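Local coordinates for protein yojF (Bacillus subtilis, PDB 1NJH) that is of unknown function, belongs to the DUF1806 family and forms a dimer of largely antiparallel beta-sheet subunits, at residues Y25-T30 against Y49-K54. Numbering follows the deposited sequence. Where two conformers were deposited one is given.
Sequences YIHLET and YIRNAK
L28 and I50 trade two backbone hydrogen bonds, L28 N to I50 O and I50 N to L28 O, each 2.9 Å and nearly straight. On the face carrying I26, L28, I50 and A53, I50 CG2 packs against L28 CB at 3.6 Å. At the next hydrogen-bonded pair, I26 N donates to A53 O, while A53 N returns a longer bond of 3.3 Å to I26 O. N52, with phi and psi both positive (57° and 42°), faces I26 together with A53, a G1 beta bulge where strand 45-63 turns a corner. The N52 amide stands nearly perpendicular to the Y25 ring, 3.9 Å from Y25 CB to N52 OD1, and OD1 accepts from F117 N. On the face carrying Y25, H27, E29 and Y49, H27 points its edge at the Y49 ring face in a T-shaped pair, centroids 5.1 Å apart, and the E29 carboxylate stands at that ring's rim. R51 runs obliquely past H27; in one conformer its NH2 donates to T118 O. Y25 swings its ring beside its own backbone N (chi1 -70°), with K54 CG over one face, offset toward the rim, and brings OH to 3.0 Å from K54 NZ; this OH also bonds weakly to E76 OE1 of the second subunit. Replacing Y25 with alanine is likely to uncover the K54 chain and cost that E76 its weak partner. Residues 49-51 also pair with a strand of the second subunit, and H27 and E29 backbones bond to Q111 and S109.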
ATOM      1  N   TYR A  25       9.412  -3.560  -9.322  1.00 19.14           N
ATOM      2  CA  TYR A  25       7.969  -3.505  -9.188  1.00 17.26           C
ATOM      3  C   TYR A  25       7.605  -4.038  -7.817  1.00 15.19           C
ATOM      4  O   TYR A  25       8.197  -5.005  -7.339  1.00 16.05           O
ATOM      5  CB  TYR A  25       7.301  -4.363 -10.262  1.00 18.83           C
ATOM      6  CG  TYR A  25       7.437  -3.770 -11.641  1.00 20.65           C
ATOM      7  CD1 TYR A  25       8.563  -4.029 -12.421  1.00 22.88           C
ATOM      8  CD2 TYR A  25       6.457  -2.925 -12.152  1.00 23.58           C
ATOM      9  CE1 TYR A  25       8.705  -3.464 -13.681  1.00 23.37           C
ATOM     10  CE2 TYR A  25       6.593  -2.348 -13.411  1.00 25.58           C
ATOM     11  CZ  TYR A  25       7.720  -2.626 -14.167  1.00 26.81           C
ATOM     12  OH  TYR A  25       7.855  -2.076 -15.420  1.00 28.75           O
ATOM     13  N   ILE A  26       6.608  -3.425  -7.195  1.00 14.82           N
ATOM     14  CA  ILE A  26       6.185  -3.845  -5.881  1.00 15.55           C
ATOM     15  C   ILE A  26       4.699  -4.219  -5.793  1.00 13.19           C
ATOM     16  O   ILE A  26       3.838  -3.607  -6.452  1.00 16.02           O
ATOM     17  CB  ILE A  26       6.501  -2.707  -4.848  1.00 19.90           C
ATOM     18  CG1 ILE A  26       8.027  -2.580  -4.702  1.00 23.35           C
ATOM     19  CG2 ILE A  26       5.808  -2.977  -3.506  1.00 23.88           C
ATOM     20  CD1 ILE A  26       8.486  -1.705  -3.599  1.00 32.55           C
ATOM     21  N   HIS A  27       4.425  -5.262  -5.019  1.00 15.07           N
ATOM     22  CA  HIS A  27       3.063  -5.657  -4.727  1.00 15.30           C
ATOM     23  C   HIS A  27       2.986  -5.543  -3.199  1.00 16.88           C
ATOM     24  O   HIS A  27       3.807  -6.140  -2.494  1.00 15.28           O
ATOM     25  CB  HIS A  27       2.762  -7.101  -5.131  1.00 16.72           C
ATOM     26  CG  HIS A  27       1.337  -7.482  -4.882  1.00 20.21           C
ATOM     27  ND1 HIS A  27       0.907  -8.046  -3.699  1.00 23.46           N
ATOM     28  CD2 HIS A  27       0.227  -7.281  -5.627  1.00 23.33           C
ATOM     29  CE1 HIS A  27      -0.410  -8.174  -3.730  1.00 20.14           C
ATOM     30  NE2 HIS A  27      -0.846  -7.716  -4.889  1.00 27.34           N
ATOM     31  N   LEU A  28       2.027  -4.771  -2.686  1.00 13.41           N
ATOM     32  CA  LEU A  28       1.847  -4.595  -1.244  1.00 15.35           C
ATOM     33  C   LEU A  28       0.360  -4.681  -1.014  1.00 15.93           C
ATOM     34  O   LEU A  28      -0.403  -3.882  -1.554  1.00 17.36           O
ATOM     35  CB  LEU A  28       2.367  -3.235  -0.791  1.00 16.60           C
ATOM     36  CG  LEU A  28       2.165  -2.929   0.700  1.00 20.38           C
ATOM     37  CD1 LEU A  28       2.922  -3.936   1.559  1.00 20.56           C
ATOM     38  CD2 LEU A  28       2.622  -1.504   0.984  1.00 20.91           C
ATOM     39  N   GLU A  29      -0.047  -5.645  -0.203  1.00 15.67           N
ATOM     40  CA  GLU A  29      -1.464  -5.879   0.025  1.00 14.92           C
ATOM     41  C   GLU A  29      -1.761  -6.311   1.461  1.00 18.05           C
ATOM     42  O   GLU A  29      -0.961  -7.012   2.091  1.00 18.18           O
ATOM     43  CB  GLU A  29      -1.920  -6.965  -0.973  1.00 19.38           C
ATOM     44  CG  GLU A  29      -3.310  -7.567  -0.733  1.00 24.94           C
ATOM     45  CD  GLU A  29      -3.700  -8.613  -1.787  1.00 29.65           C
ATOM     46  OE1 GLU A  29      -2.803  -9.219  -2.415  1.00 25.22           O
ATOM     47  OE2 GLU A  29      -4.919  -8.847  -1.982  1.00 33.31           O
ATOM     48  N   THR A  30      -2.910  -5.876   1.967  1.00 15.39           N
ATOM     49  CA  THR A  30      -3.364  -6.243   3.310  1.00 19.61           C
ATOM     50  C   THR A  30      -4.796  -6.743   3.166  1.00 21.73           C
ATOM     51  O   THR A  30      -5.606  -6.145   2.463  1.00 20.90           O
ATOM     52  CB  THR A  30      -3.333  -5.045   4.319  1.00 25.23           C
ATOM     53  OG1 THR A  30      -4.064  -3.930   3.800  1.00 23.73           O
ATOM     54  CG2 THR A  30      -1.914  -4.618   4.576  1.00 22.35           C
ATOM     55  N   TYR A  49      -4.372  -2.227  -1.370  1.00 16.90           N
ATOM     56  CA  TYR A  49      -3.685  -2.964  -2.394  1.00 19.64           C
ATOM     57  C   TYR A  49      -2.952  -2.051  -3.369  1.00 18.63           C
ATOM     58  O   TYR A  49      -3.541  -1.108  -3.902  1.00 17.25           O
ATOM     59  CB  TYR A  49      -4.797  -3.761  -3.103  1.00 25.84           C
ATOM     60  CG  TYR A  49      -4.452  -4.651  -4.264  1.00 24.70           C
ATOM     61  CD1 TYR A  49      -4.415  -6.036  -4.100  1.00 29.32           C
ATOM     62  CD2 TYR A  49      -4.292  -4.131  -5.551  1.00 26.12           C
ATOM     63  CE1 TYR A  49      -4.238  -6.895  -5.191  1.00 30.53           C
ATOM     64  CE2 TYR A  49      -4.118  -4.980  -6.654  1.00 27.56           C
ATOM     65  CZ  TYR A  49      -4.094  -6.361  -6.462  1.00 29.77           C
ATOM     66  OH  TYR A  49      -3.941  -7.219  -7.529  1.00 31.25           O
ATOM     67  N   ILE A  50      -1.657  -2.282  -3.558  1.00 16.47           N
ATOM     68  CA  ILE A  50      -0.944  -1.552  -4.601  1.00 16.32           C
ATOM     69  C   ILE A  50      -0.200  -2.654  -5.357  1.00 15.49           C
ATOM     70  O   ILE A  50       0.549  -3.434  -4.776  1.00 17.59           O
ATOM     71  CB  ILE A  50      -0.009  -0.416  -4.090  1.00 22.45           C
ATOM     72  CG1 ILE A  50       0.502   0.370  -5.313  1.00 22.78           C
ATOM     73  CG2 ILE A  50       1.126  -0.970  -3.254  1.00 26.82           C
ATOM     74  CD1 ILE A  50       1.111   1.731  -5.021  1.00 29.02           C
ATOM     75  N   ARG A  51      -0.442  -2.706  -6.661  0.50 14.43           N
ATOM     76  CA  ARG A  51       0.171  -3.708  -7.505  0.50 15.93           C
ATOM     77  C   ARG A  51       0.974  -3.058  -8.615  0.47 15.25           C
ATOM     78  O   ARG A  51       0.521  -2.120  -9.270  0.49 17.01           O
ATOM     79  CB  ARG A  51      -0.909  -4.609  -8.103  0.51 18.46           C
ATOM     80  CG  ARG A  51      -0.362  -5.780  -8.898  0.49 20.30           C
ATOM     81  CD  ARG A  51      -1.490  -6.737  -9.250  0.49 23.54           C
ATOM     82  NE  ARG A  51      -1.018  -7.987  -9.840  0.48 25.35           N
ATOM     83  CZ  ARG A  51      -0.352  -8.934  -9.187  0.52 24.31           C
ATOM     84  NH1 ARG A  51      -0.059  -8.791  -7.904  0.58 24.06           N
ATOM     85  NH2 ARG A  51       0.008 -10.039  -9.821  0.54 21.44           N
ATOM     86  N   ASN A  52       2.187  -3.555  -8.806  1.00 15.43           N
ATOM     87  CA  ASN A  52       3.065  -3.037  -9.838  1.00 17.34           C
ATOM     88  C   ASN A  52       3.369  -1.560  -9.754  1.00 19.70           C
ATOM     89  O   ASN A  52       3.359  -0.856 -10.764  1.00 17.63           O
ATOM     90  CB  ASN A  52       2.550  -3.399 -11.235  1.00 16.76           C
ATOM     91  CG  ASN A  52       2.702  -4.872 -11.515  1.00 18.95           C
ATOM     92  OD1 ASN A  52       3.659  -5.501 -11.056  1.00 19.60           O
ATOM     93  ND2 ASN A  52       1.760  -5.442 -12.261  1.00 20.78           N
ATOM     94  N   ALA A  53       3.613  -1.097  -8.531  1.00 21.00           N
ATOM     95  CA  ALA A  53       4.027   0.283  -8.319  1.00 21.49           C
ATOM     96  C   ALA A  53       5.488   0.159  -8.726  1.00 19.03           C
ATOM     97  O   ALA A  53       6.147  -0.824  -8.365  1.00 16.84           O
ATOM     98  CB  ALA A  53       3.930   0.662  -6.836  1.00 21.22           C
ATOM     99  N   LYS A  54       5.984   1.109  -9.509  1.00 19.94           N
ATOM    100  CA  LYS A  54       7.366   1.064  -9.938  1.00 22.31           C
ATOM    101  C   LYS A  54       8.122   2.054  -9.068  1.00 23.67           C
ATOM    102  O   LYS A  54       7.754   3.227  -8.981  1.00 23.11           O
ATOM    103  CB  LYS A  54       7.488   1.449 -11.417  1.00 27.58           C
ATOM    104  CG  LYS A  54       8.787   0.994 -12.067  1.00 32.74           C
ATOM    105  CD  LYS A  54       8.833   1.386 -13.540  1.00 33.48           C
ATOM    106  CE  LYS A  54      10.078   0.848 -14.219  1.00 37.24           C
ATOM    107  NZ  LYS A  54      10.128  -0.636 -14.169  1.00 37.74           N
TER